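Local coordinates for protein putidaredoxin reductase (Pseudomonas putida, PDB 1Q1R) that probably passes electrons from NADH through its bound flavin-adenine dinucleotide to putidaredoxin, the iron-sulfur protein that feeds the cytochrome P450cam monooxygenase, at residues A[15-20]-A[63-68]; A[280-285]-A[310-315]; A[188-193]-A[348-353]. All coordinates share one frame; numbering follows the deposited sequence.

Contact 1: A[15-20]-A[63-68]; sequences AGVEVA and YLRTPD. With FAD (flavin-adenine dinucleotide), chain C.
Val17 and Leu64 meet where the loop 63-66 packs against helix 14-25, the first helix of the FAD-binding Rossmann-type fold. Leu64 sends one methyl, CD1, against the branch point of the valine: CB lies 3.8 Å from CD1, with CG1 and CG2 of Val17 at 4.0 and 3.9 Å from that same methyl, so the leucine tip sits over all three carbons. Beside it the CG methylene of Arg65 passes Val17 CG1. At the next residue on each segment, Glu18 and Arg65 form a long salt bridge, OE1 to NH2 3.6 Å. The arginine chain folds at chi2 (-80°), which carries its guanidinium back toward the helix, where OE1 lies at the edge and in its plane; the two flat groups are 33° apart. Phe21 makes a cation-pi contact with Arg65, and Pro42 touches both Val17 and Leu64. At the start of the segment, the amide of Ala15 donates to the FAD phosphate oxygen O1P, consistent with the GxGxxG pattern to which Gly16 belongs. A water fills out the ion pair: it donates to Glu18 OE1 at 2.6 Å and weakly accepts from Arg65 NE.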
loop_
_atom_site.group_PDB
_atom_site.type_symbol
_atom_site.label_atom_id
_atom_site.label_comp_id
_atom_site.label_asym_id
_atom_site.label_seq_id
_atom_site.Cartn_x
_atom_site.Cartn_y
_atom_site.Cartn_z
ATOM N N ALA A 15 4.420 9.567 1.648
ATOM C CA ALA A 15 4.114 10.071 2.984
ATOM C C ALA A 15 5.001 11.249 3.373
ATOM O O ALA A 15 4.502 12.311 3.754
ATOM C CB ALA A 15 4.246 8.950 4.009
ATOM N N GLY A 16 6.315 11.067 3.269
ATOM C CA GLY A 16 7.234 12.135 3.623
ATOM C C GLY A 16 7.107 13.376 2.764
ATOM O O GLY A 16 7.043 14.493 3.280
ATOM N N VAL A 17 7.073 13.185 1.449
ATOM C CA VAL A 17 6.963 14.295 0.509
ATOM C C VAL A 17 5.665 15.085 0.694
ATOM O O VAL A 17 5.666 16.316 0.608
ATOM C CB VAL A 17 7.059 13.784 -0.958
ATOM C CG1 VAL A 17 6.710 14.894 -1.934
ATOM C CG2 VAL A 17 8.477 13.271 -1.234
ATOM N N GLU A 18 4.563 14.377 0.944
ATOM C CA GLU A 18 3.267 15.028 1.141
ATOM C C GLU A 18 3.291 15.866 2.430
ATOM O O GLU A 18 2.667 16.921 2.511
ATOM C CB GLU A 18 2.161 13.974 1.208
ATOM C CG GLU A 18 0.744 14.529 1.232
ATOM C CD GLU A 18 0.452 15.454 0.063
ATOM O OE1 GLU A 18 0.847 15.132 -1.081
ATOM O OE2 GLU A 18 -0.183 16.506 0.293
ATOM N N VAL A 19 4.015 15.392 3.437
ATOM C CA VAL A 19 4.124 16.139 4.688
ATOM C C VAL A 19 4.895 17.422 4.385
ATOM O O VAL A 19 4.478 18.522 4.756
ATOM C CB VAL A 19 4.880 15.328 5.768
ATOM C CG1 VAL A 19 5.294 16.239 6.923
ATOM C CG2 VAL A 19 3.997 14.205 6.287
ATOM N N ALA A 20 6.015 17.272 3.684
ATOM C CA ALA A 20 6.861 18.403 3.324
ATOM C C ALA A 20 6.098 19.504 2.585
ATOM O O ALA A 20 6.077 20.658 3.027
ATOM C CB ALA A 20 8.041 17.920 2.476
ATOM N N TYR A 63 7.235 11.320 -11.252
ATOM C CA TYR A 63 7.601 12.281 -10.209
ATOM C C TYR A 63 6.410 12.722 -9.359
ATOM O O TYR A 63 5.351 13.069 -9.890
ATOM C CB TYR A 63 8.243 13.531 -10.828
ATOM C CG TYR A 63 9.508 13.294 -11.632
ATOM C CD1 TYR A 63 9.958 14.252 -12.545
ATOM C CD2 TYR A 63 10.261 12.127 -11.480
ATOM C CE1 TYR A 63 11.126 14.059 -13.289
ATOM C CE2 TYR A 63 11.435 11.921 -12.222
ATOM C CZ TYR A 63 11.858 12.891 -13.123
ATOM O OH TYR A 63 13.010 12.695 -13.863
ATOM N N LEU A 64 6.586 12.704 -8.039
ATOM C CA LEU A 64 5.536 13.145 -7.128
ATOM C C LEU A 64 5.381 14.649 -7.338
ATOM O O LEU A 64 4.267 15.177 -7.371
ATOM C CB LEU A 64 5.926 12.858 -5.673
ATOM C CG LEU A 64 6.018 11.390 -5.245
ATOM C CD1 LEU A 64 6.313 11.316 -3.748
ATOM C CD2 LEU A 64 4.708 10.673 -5.561
ATOM N N ARG A 65 6.522 15.322 -7.475
ATOM C CA ARG A 65 6.590 16.765 -7.717
ATOM C C ARG A 65 7.785 16.994 -8.638
ATOM O O ARG A 65 8.770 16.264 -8.553
ATOM C CB ARG A 65 6.844 17.523 -6.415
ATOM C CG ARG A 65 5.861 17.233 -5.312
ATOM C CD ARG A 65 4.567 17.994 -5.488
ATOM N NE ARG A 65 3.644 17.654 -4.409
ATOM C CZ ARG A 65 2.765 18.496 -3.879
ATOM N NH1 ARG A 65 2.683 19.745 -4.331
ATOM N NH2 ARG A 65 1.979 18.089 -2.891
ATOM N N THR A 66 7.710 17.995 -9.509
ATOM C CA THR A 66 8.831 18.276 -10.402
ATOM C C THR A 66 10.028 18.661 -9.539
ATOM O O THR A 66 9.861 19.152 -8.423
ATOM C CB THR A 66 8.529 19.446 -11.362
ATOM O OG1 THR A 66 8.242 20.626 -10.600
ATOM C CG2 THR A 66 7.342 19.119 -12.251
ATOM N N PRO A 67 11.253 18.436 -10.041
ATOM C CA PRO A 67 12.466 18.771 -9.289
ATOM C C PRO A 67 12.550 20.236 -8.861
ATOM O O PRO A 67 13.061 20.538 -7.782
ATOM C CB PRO A 67 13.583 18.384 -10.252
ATOM C CG PRO A 67 12.992 17.217 -10.980
ATOM C CD PRO A 67 11.590 17.705 -11.275
ATOM N N ASP A 68 12.055 21.140 -9.701
ATOM C CA ASP A 68 12.091 22.563 -9.375
ATOM C C ASP A 68 11.190 22.897 -8.193
ATOM O O ASP A 68 11.474 23.819 -7.429
ATOM C CB ASP A 68 11.667 23.412 -10.580
ATOM C CG ASP A 68 12.654 23.336 -11.733
ATOM O OD1 ASP A 68 13.876 23.419 -11.483
ATOM O OD2 ASP A 68 12.206 23.205 -12.893
HETATM P PA FAD C . 7.640 4.297 1.297
HETATM O O1A FAD C . 8.260 2.986 1.602
HETATM O O2A FAD C . 7.108 4.527 -0.066
HETATM O O5B FAD C . 8.682 5.468 1.624
HETATM C C5B FAD C . 9.569 5.400 2.746
HETATM C C4B FAD C . 10.968 5.861 2.300
HETATM O O4B FAD C . 11.791 6.174 3.481
HETATM C C3B FAD C . 11.707 4.737 1.559
HETATM O O3B FAD C . 12.483 5.305 0.495
HETATM C C2B FAD C . 12.634 4.183 2.613
HETATM O O2B FAD C . 13.787 3.595 2.003
HETATM C C1B FAD C . 13.030 5.443 3.354
HETATM N N9A FAD C . 13.688 5.198 4.667
HETATM C C8A FAD C . 13.326 4.295 5.597
HETATM N N7A FAD C . 14.178 4.366 6.627
HETATM C C5A FAD C . 15.074 5.311 6.352
HETATM C C6A FAD C . 16.183 5.818 7.032
HETATM N N6A FAD C . 16.527 5.325 8.219
HETATM N N1A FAD C . 16.911 6.812 6.465
HETATM C C2A FAD C . 16.583 7.311 5.265
HETATM N N3A FAD C . 15.523 6.834 4.596
HETATM C C4A FAD C . 14.760 5.842 5.116
HETATM N N1 FAD C . -1.539 2.028 -2.750
HETATM C C2 FAD C . -2.826 2.348 -3.199
HETATM O O2 FAD C . -3.587 2.991 -2.478
HETATM N N3 FAD C . -3.231 1.942 -4.483
HETATM C C4 FAD C . -2.341 1.220 -5.313
HETATM O O4 FAD C . -2.693 0.910 -6.449
HETATM C C4X FAD C . -1.052 0.897 -4.858
HETATM N N5 FAD C . -0.168 0.247 -5.668
HETATM C C5X FAD C . 1.115 -0.018 -5.284
HETATM C C6 FAD C . 2.004 -0.667 -6.166
HETATM C C7 FAD C . 3.340 -0.918 -5.777
HETATM C C7M FAD C . 4.280 -1.660 -6.745
HETATM C C8 FAD C . 3.790 -0.509 -4.496
HETATM C C8M FAD C . 5.242 -0.741 -4.047
HETATM C C9 FAD C . 2.902 0.137 -3.618
HETATM C C9A FAD C . 1.567 0.383 -4.004
HETATM N N10 FAD C . 0.659 1.048 -3.136
HETATM C C10 FAD C . -0.656 1.309 -3.574
HETATM C "C1'" FAD C . 1.086 1.460 -1.764
HETATM C "C2'" FAD C . 1.390 2.960 -1.719
HETATM O "O2'" FAD C . 2.248 3.296 -2.814
HETATM C "C3'" FAD C . 2.057 3.349 -0.387
HETATM O "O3'" FAD C . 1.229 2.909 0.697
HETATM C "C4'" FAD C . 2.256 4.867 -0.302
HETATM O "O4'" FAD C . 3.075 5.304 -1.390
HETATM C "C5'" FAD C . 2.919 5.296 1.018
HETATM O "O5'" FAD C . 4.302 4.910 1.086
HETATM P P FAD C . 5.226 5.538 2.254
HETATM O O1P FAD C . 5.715 6.854 1.797
HETATM O O2P FAD C . 4.455 5.484 3.517
HETATM O O3P FAD C . 6.456 4.486 2.390
HETATM O O HOH W 1 2.771 14.690 -2.821
#

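Contact 2: A[280-285]-A[310-315]. With FAD (flavin-adenine dinucleotide), chain C.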
loop_
_atom_site.group_PDB
_atom_site.type_symbol
_atom_site.label_atom_id
_atom_site.label_comp_id
_atom_site.label_asym_id
_atom_site.label_seq_id
_atom_site.Cartn_x
_atom_site.Cartn_y
_atom_site.Cartn_z
ATOM N N MET A 280 6.819 12.432 15.247
ATOM C CA MET A 280 5.587 11.878 14.693
ATOM C C MET A 280 5.927 10.782 13.679
ATOM O O MET A 280 7.070 10.674 13.236
ATOM C CB MET A 280 4.775 12.981 14.002
ATOM C CG MET A 280 4.391 14.145 14.903
ATOM S SD MET A 280 3.440 15.429 14.046
ATOM C CE MET A 280 4.659 16.143 13.048
ATOM N N ALA A 281 4.937 9.962 13.331
ATOM C CA ALA A 281 5.118 8.898 12.342
ATOM C C ALA A 281 3.980 9.039 11.332
ATOM O O ALA A 281 2.916 9.559 11.668
ATOM C CB ALA A 281 5.075 7.531 13.003
ATOM N N VAL A 282 4.194 8.572 10.102
ATOM C CA VAL A 282 3.177 8.714 9.061
ATOM C C VAL A 282 3.358 7.712 7.917
ATOM O O VAL A 282 4.484 7.338 7.586
ATOM C CB VAL A 282 3.230 10.150 8.482
ATOM C CG1 VAL A 282 4.591 10.399 7.856
ATOM C CG2 VAL A 282 2.125 10.373 7.466
ATOM N N GLY A 283 2.245 7.283 7.322
ATOM C CA GLY A 283 2.306 6.358 6.201
ATOM C C GLY A 283 2.287 4.880 6.532
ATOM O O GLY A 283 1.745 4.465 7.553
ATOM N N ASP A 284 2.881 4.084 5.645
ATOM C CA ASP A 284 2.948 2.634 5.804
ATOM C C ASP A 284 3.541 2.188 7.142
ATOM O O ASP A 284 3.217 1.114 7.633
ATOM C CB ASP A 284 3.796 2.014 4.684
ATOM C CG ASP A 284 3.120 2.063 3.321
ATOM O OD1 ASP A 284 2.100 2.765 3.166
ATOM O OD2 ASP A 284 3.625 1.392 2.397
ATOM N N CYS A 285 4.412 3.008 7.720
ATOM C CA CYS A 285 5.074 2.650 8.973
ATOM C C CYS A 285 4.295 2.968 10.239
ATOM O O CYS A 285 4.697 2.554 11.327
ATOM C CB CYS A 285 6.429 3.353 9.070
ATOM S SG CYS A 285 6.334 5.102 9.546
ATOM N N ARG A 310 -1.583 14.922 5.508
ATOM C CA ARG A 310 -2.305 16.184 5.574
ATOM C C ARG A 310 -2.657 16.545 7.018
ATOM O O ARG A 310 -2.665 17.719 7.387
ATOM C CB ARG A 310 -3.558 16.110 4.694
ATOM C CG ARG A 310 -3.213 16.291 3.222
ATOM C CD ARG A 310 -4.224 15.685 2.265
ATOM N NE ARG A 310 -3.743 15.801 0.887
ATOM C CZ ARG A 310 -4.317 15.232 -0.167
ATOM N NH1 ARG A 310 -5.411 14.494 -0.015
ATOM N NH2 ARG A 310 -3.796 15.401 -1.378
ATOM N N LYS A 311 -2.920 15.530 7.834
ATOM C CA LYS A 311 -3.259 15.742 9.233
ATOM C C LYS A 311 -2.045 16.297 9.980
ATOM O O LYS A 311 -2.171 17.216 10.794
ATOM C CB LYS A 311 -3.715 14.426 9.867
ATOM C CG LYS A 311 -4.184 14.548 11.311
ATOM C CD LYS A 311 -4.703 13.218 11.826
ATOM C CE LYS A 311 -5.180 13.322 13.271
ATOM N NZ LYS A 311 -5.715 12.024 13.783
ATOM N N ILE A 312 -0.870 15.739 9.694
ATOM C CA ILE A 312 0.363 16.191 10.329
ATOM C C ILE A 312 0.644 17.647 9.971
ATOM O O ILE A 312 0.963 18.460 10.837
ATOM C CB ILE A 312 1.574 15.330 9.893
ATOM C CG1 ILE A 312 1.507 13.962 10.577
ATOM C CG2 ILE A 312 2.878 16.051 10.222
ATOM C CD1 ILE A 312 2.693 13.063 10.288
ATOM N N ALA A 313 0.523 17.970 8.688
ATOM C CA ALA A 313 0.763 19.324 8.215
ATOM C C ALA A 313 -0.161 20.306 8.925
ATOM O O ALA A 313 0.250 21.407 9.299
ATOM C CB ALA A 313 0.543 19.398 6.712
ATOM N N ALA A 314 -1.412 19.898 9.100
ATOM C CA ALA A 314 -2.403 20.734 9.763
ATOM C C ALA A 314 -2.000 21.014 11.208
ATOM O O ALA A 314 -1.916 22.168 11.631
ATOM C CB ALA A 314 -3.767 20.050 9.722
ATOM N N ILE A 315 -1.744 19.949 11.960
ATOM C CA ILE A 315 -1.363 20.065 13.362
ATOM C C ILE A 315 -0.113 20.917 13.593
ATOM O O ILE A 315 -0.105 21.791 14.462
ATOM C CB ILE A 315 -1.144 18.672 13.982
ATOM C CG1 ILE A 315 -2.454 17.879 13.938
ATOM C CG2 ILE A 315 -0.641 18.809 15.413
ATOM C CD1 ILE A 315 -2.325 16.438 14.380
HETATM P PA FAD C . 7.640 4.297 1.297
HETATM O O1A FAD C . 8.260 2.986 1.602
HETATM O O2A FAD C . 7.108 4.527 -0.066
HETATM O O5B FAD C . 8.682 5.468 1.624
HETATM C C5B FAD C . 9.569 5.400 2.746
HETATM C C4B FAD C . 10.968 5.861 2.300
HETATM O O4B FAD C . 11.791 6.174 3.481
HETATM C C3B FAD C . 11.707 4.737 1.559
HETATM O O3B FAD C . 12.483 5.305 0.495
HETATM C C2B FAD C . 12.634 4.183 2.613
HETATM O O2B FAD C . 13.787 3.595 2.003
HETATM C C1B FAD C . 13.030 5.443 3.354
HETATM N N9A FAD C . 13.688 5.198 4.667
HETATM C C8A FAD C . 13.326 4.295 5.597
HETATM N N7A FAD C . 14.178 4.366 6.627
HETATM C C5A FAD C . 15.074 5.311 6.352
HETATM C C6A FAD C . 16.183 5.818 7.032
HETATM N N6A FAD C . 16.527 5.325 8.219
HETATM N N1A FAD C . 16.911 6.812 6.465
HETATM C C2A FAD C . 16.583 7.311 5.265
HETATM N N3A FAD C . 15.523 6.834 4.596
HETATM C C4A FAD C . 14.760 5.842 5.116
HETATM N N1 FAD C . -1.539 2.028 -2.750
HETATM C C2 FAD C . -2.826 2.348 -3.199
HETATM O O2 FAD C . -3.587 2.991 -2.478
HETATM N N3 FAD C . -3.231 1.942 -4.483
HETATM C C4 FAD C . -2.341 1.220 -5.313
HETATM O O4 FAD C . -2.693 0.910 -6.449
HETATM C C4X FAD C . -1.052 0.897 -4.858
HETATM N N5 FAD C . -0.168 0.247 -5.668
HETATM C C5X FAD C . 1.115 -0.018 -5.284
HETATM C C6 FAD C . 2.004 -0.667 -6.166
HETATM C C7 FAD C . 3.340 -0.918 -5.777
HETATM C C7M FAD C . 4.280 -1.660 -6.745
HETATM C C8 FAD C . 3.790 -0.509 -4.496
HETATM C C8M FAD C . 5.242 -0.741 -4.047
HETATM C C9 FAD C . 2.902 0.137 -3.618
HETATM C C9A FAD C . 1.567 0.383 -4.004
HETATM N N10 FAD C . 0.659 1.048 -3.136
HETATM C C10 FAD C . -0.656 1.309 -3.574
HETATM C "C1'" FAD C . 1.086 1.460 -1.764
HETATM C "C2'" FAD C . 1.390 2.960 -1.719
HETATM O "O2'" FAD C . 2.248 3.296 -2.814
HETATM C "C3'" FAD C . 2.057 3.349 -0.387
HETATM O "O3'" FAD C . 1.229 2.909 0.697
HETATM C "C4'" FAD C . 2.256 4.867 -0.302
HETATM O "O4'" FAD C . 3.075 5.304 -1.390
HETATM C "C5'" FAD C . 2.919 5.296 1.018
HETATM O "O5'" FAD C . 4.302 4.910 1.086
HETATM P P FAD C . 5.226 5.538 2.254
HETATM O O1P FAD C . 5.715 6.854 1.797
HETATM O O2P FAD C . 4.455 5.484 3.517
HETATM O O3P FAD C . 6.456 4.486 2.390
#
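Ile312 turns CG1 anti to its carbonyl carbon (chi1 -74°) and runs on extended, which sends CD1 to Val282 while CG2 branches off to Met280. The methionine is extended through chi2 and bends at chi3 (-72°), bringing its terminal methyl to CG2 of Ile312. CE of Met280 then presses on Ile312 CG2 at 3.3 Å, a crowded approach for two methyl carbons, the two chains running antiparallel alongside each other. CD1 of Ile312 lodges at the branch of Val282, 3.5 Å from CB. Strand 279-281, at one edge of the parallel sheet of the FAD domain, is thus packed on helix 302-316, and Val19 of helix 14-25 also touches Ile312. Beyond the strand the chain turns to the cofactor. Gly283 passes so near the pyrophosphate that a CB would collide with FAD O2P. The amide of Asp284 donates to that oxygen at 3.0 Å, nearly straight at 167°, and Asp284 OD1 accepts from the ribityl hydroxyl O3' at 2.6 Å. OD2 is paired with Arg134. An alanine in place of Asp284 would probably leave O3' without this acceptor and Arg134 without its carboxylate mate. The chemistry divides accordingly: apolar packing joins the strand end to helix 302-316, while the chain beyond it binds phosphate and ribityl chain through polar atoms, with Arg134 likely to offset the negative charge that Asp284 brings near the pyrophosphate.

Contact 3: A[188-193]-A[348-353]; sequences VTAPPV and DRIIVR
Ile350 points its CD1 at CG of the Pro192 ring, the outermost carbon on that side. These two atoms lie 3.2 Å apart, closer than usual carbon-carbon contact; within the pair the close approach is made by CG and CD1, with CD of the ring further back, 4.2 Å from CD1. Ala190 comes in beside the proline. Its only side-chain carbon, CB, points toward the strand and rests against both branches of the isoleucine, 3.5 Å from CG2 and 3.7 Å from CD1. Ile350 can serve both partners because CG1 stands between the backbone N and the carbonyl carbon (chi1 73°) and the chain then continues extended, which carries CD1 out to the proline and leaves CG2 for the alanine. No hydrogen bond crosses between the segments, and the join is wholly apolar. Ala190 occupies the N-cap position of helix 191-204, and its carbonyl accepts from the amide of Val193 at 2.8 Å, a bond within the first turn, which carries Pro192. At the start of the strand, Asp348 and Arg349 both face Leu366 in a classic beta bulge. The contact is structural packing between the beginning of helix 191-204 and strand 349-353, an outermost strand of the antiparallel sheet in the C-terminal reductase region. Tyr347 and Leu356, in the loops flanking that strand, add contacts to Ala190 and Pro192 respectively, while Tyr365 of the neighbouring strand 360-367 touches Thr189 and Val193.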
loop_
_atom_site.group_PDB
_atom_site.type_symbol
_atom_site.label_atom_id
_atom_site.label_comp_id
_atom_site.label_asym_id
_atom_site.label_seq_id
_atom_site.Cartn_x
_atom_site.Cartn_y
_atom_site.Cartn_z
ATOM N N VAL A 188 -8.321 -10.665 3.360
ATOM C CA VAL A 188 -9.105 -9.442 3.215
ATOM C C VAL A 188 -10.414 -9.545 2.437
ATOM O O VAL A 188 -11.189 -8.589 2.402
ATOM C CB VAL A 188 -8.250 -8.328 2.579
ATOM C CG1 VAL A 188 -6.998 -8.106 3.411
ATOM C CG2 VAL A 188 -7.880 -8.704 1.157
ATOM N N THR A 189 -10.676 -10.693 1.823
ATOM C CA THR A 189 -11.908 -10.847 1.064
ATOM C C THR A 189 -12.656 -12.120 1.413
ATOM O O THR A 189 -12.116 -13.020 2.053
ATOM C CB THR A 189 -11.643 -10.866 -0.450
ATOM O OG1 THR A 189 -10.968 -12.080 -0.803
ATOM C CG2 THR A 189 -10.788 -9.678 -0.855
ATOM N N ALA A 190 -13.909 -12.183 0.981
ATOM C CA ALA A 190 -14.739 -13.353 1.219
ATOM C C ALA A 190 -14.454 -14.330 0.090
ATOM O O ALA A 190 -14.055 -13.926 -1.003
ATOM C CB ALA A 190 -16.216 -12.963 1.225
ATOM N N PRO A 191 -14.651 -15.632 0.340
ATOM C CA PRO A 191 -14.415 -16.685 -0.650
ATOM C C PRO A 191 -14.931 -16.389 -2.058
ATOM O O PRO A 191 -14.188 -16.511 -3.032
ATOM C CB PRO A 191 -15.085 -17.899 -0.016
ATOM C CG PRO A 191 -14.810 -17.681 1.439
ATOM C CD PRO A 191 -15.130 -16.211 1.610
ATOM N N PRO A 192 -16.208 -15.993 -2.189
ATOM C CA PRO A 192 -16.731 -15.703 -3.528
ATOM C C PRO A 192 -15.985 -14.579 -4.246
ATOM O O PRO A 192 -16.018 -14.488 -5.472
ATOM C CB PRO A 192 -18.200 -15.371 -3.261
ATOM C CG PRO A 192 -18.174 -14.816 -1.869
ATOM C CD PRO A 192 -17.234 -15.752 -1.160
ATOM N N VAL A 193 -15.316 -13.726 -3.480
ATOM C CA VAL A 193 -14.551 -12.630 -4.061
ATOM C C VAL A 193 -13.210 -13.188 -4.550
ATOM O O VAL A 193 -12.708 -12.786 -5.597
ATOM C CB VAL A 193 -14.316 -11.506 -3.026
ATOM C CG1 VAL A 193 -13.373 -10.457 -3.591
ATOM C CG2 VAL A 193 -15.647 -10.864 -2.659
ATOM N N ASP A 348 -19.276 -11.197 9.475
ATOM C CA ASP A 348 -19.908 -12.493 9.677
ATOM C C ASP A 348 -20.783 -12.864 8.489
ATOM O O ASP A 348 -21.476 -13.880 8.511
ATOM C CB ASP A 348 -20.735 -12.504 10.964
ATOM C CG ASP A 348 -21.686 -11.340 11.053
ATOM O OD1 ASP A 348 -22.468 -11.137 10.103
ATOM O OD2 ASP A 348 -21.653 -10.633 12.081
ATOM N N ARG A 349 -20.753 -12.029 7.455
ATOM C CA ARG A 349 -21.511 -12.299 6.239
ATOM C C ARG A 349 -21.338 -11.211 5.195
ATOM O O ARG A 349 -21.040 -10.060 5.512
ATOM C CB ARG A 349 -23.001 -12.476 6.533
ATOM C CG ARG A 349 -23.730 -11.218 6.955
ATOM C CD ARG A 349 -25.165 -11.278 6.467
ATOM N NE ARG A 349 -25.993 -10.229 7.049
ATOM C CZ ARG A 349 -27.202 -9.907 6.602
ATOM N NH1 ARG A 349 -27.721 -10.552 5.564
ATOM N NH2 ARG A 349 -27.894 -8.945 7.197
ATOM N N ILE A 350 -21.522 -11.594 3.942
ATOM C CA ILE A 350 -21.393 -10.656 2.848
ATOM C C ILE A 350 -22.679 -10.654 2.046
ATOM O O ILE A 350 -23.433 -11.630 2.050
ATOM C CB ILE A 350 -20.232 -11.034 1.901
ATOM C CG1 ILE A 350 -20.616 -12.257 1.069
ATOM C CG2 ILE A 350 -18.971 -11.321 2.708
ATOM C CD1 ILE A 350 -19.650 -12.564 -0.053
ATOM N N ILE A 351 -22.928 -9.542 1.371
ATOM C CA ILE A 351 -24.100 -9.401 0.528
ATOM C C ILE A 351 -23.575 -8.902 -0.806
ATOM O O ILE A 351 -22.917 -7.861 -0.876
ATOM C CB ILE A 351 -25.108 -8.382 1.113
ATOM C CG1 ILE A 351 -25.637 -8.894 2.457
ATOM C CG2 ILE A 351 -26.252 -8.161 0.130
ATOM C CD1 ILE A 351 -26.636 -7.979 3.120
ATOM N N VAL A 352 -23.840 -9.662 -1.859
ATOM C CA VAL A 352 -23.383 -9.293 -3.184
ATOM C C VAL A 352 -24.478 -8.547 -3.928
ATOM O O VAL A 352 -25.610 -9.017 -4.022
ATOM C CB VAL A 352 -22.985 -10.542 -4.000
ATOM C CG1 VAL A 352 -22.503 -10.130 -5.388
ATOM C CG2 VAL A 352 -21.913 -11.325 -3.255
ATOM N N ARG A 353 -24.133 -7.373 -4.442
ATOM C CA ARG A 353 -25.068 -6.558 -5.195
ATOM C C ARG A 353 -24.602 -6.624 -6.643
ATOM O O ARG A 353 -23.626 -5.976 -7.023
ATOM C CB ARG A 353 -25.041 -5.115 -4.680
ATOM C CG ARG A 353 -26.023 -4.183 -5.374
ATOM C CD ARG A 353 -25.833 -2.748 -4.893
ATOM N NE ARG A 353 -26.718 -1.821 -5.586
ATOM C CZ ARG A 353 -27.991 -1.608 -5.261
ATOM N NH1 ARG A 353 -28.536 -2.256 -4.239
ATOM N NH2 ARG A 353 -28.720 -0.752 -5.963
#

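Overall arrangement
Contacts 1 and 2 touch each other, centres 14 Å apart, and both reach FAD, through Ala15 in contact 1 and Gly283 and Asp284 in contact 2. Helix 14-25, part of contact 1, packs against both segments of contact 2: Val19 CG1 lies 4.1 Å from Ile312 CG2 and Ala15 CB 3.9 Å from Gly283 CA. The start of this helix and the loop after strand 279-281 lie side by side, supplying amides to different oxygens of one FAD phosphorus. Glu18 and Arg310 add a weak, long ion pair. Contact 3 touches neither, its centre 37 Å from contact 1 and 32 Å from contact 2; it ties the C-terminal sheet to helix 191-204, away from the cofactor.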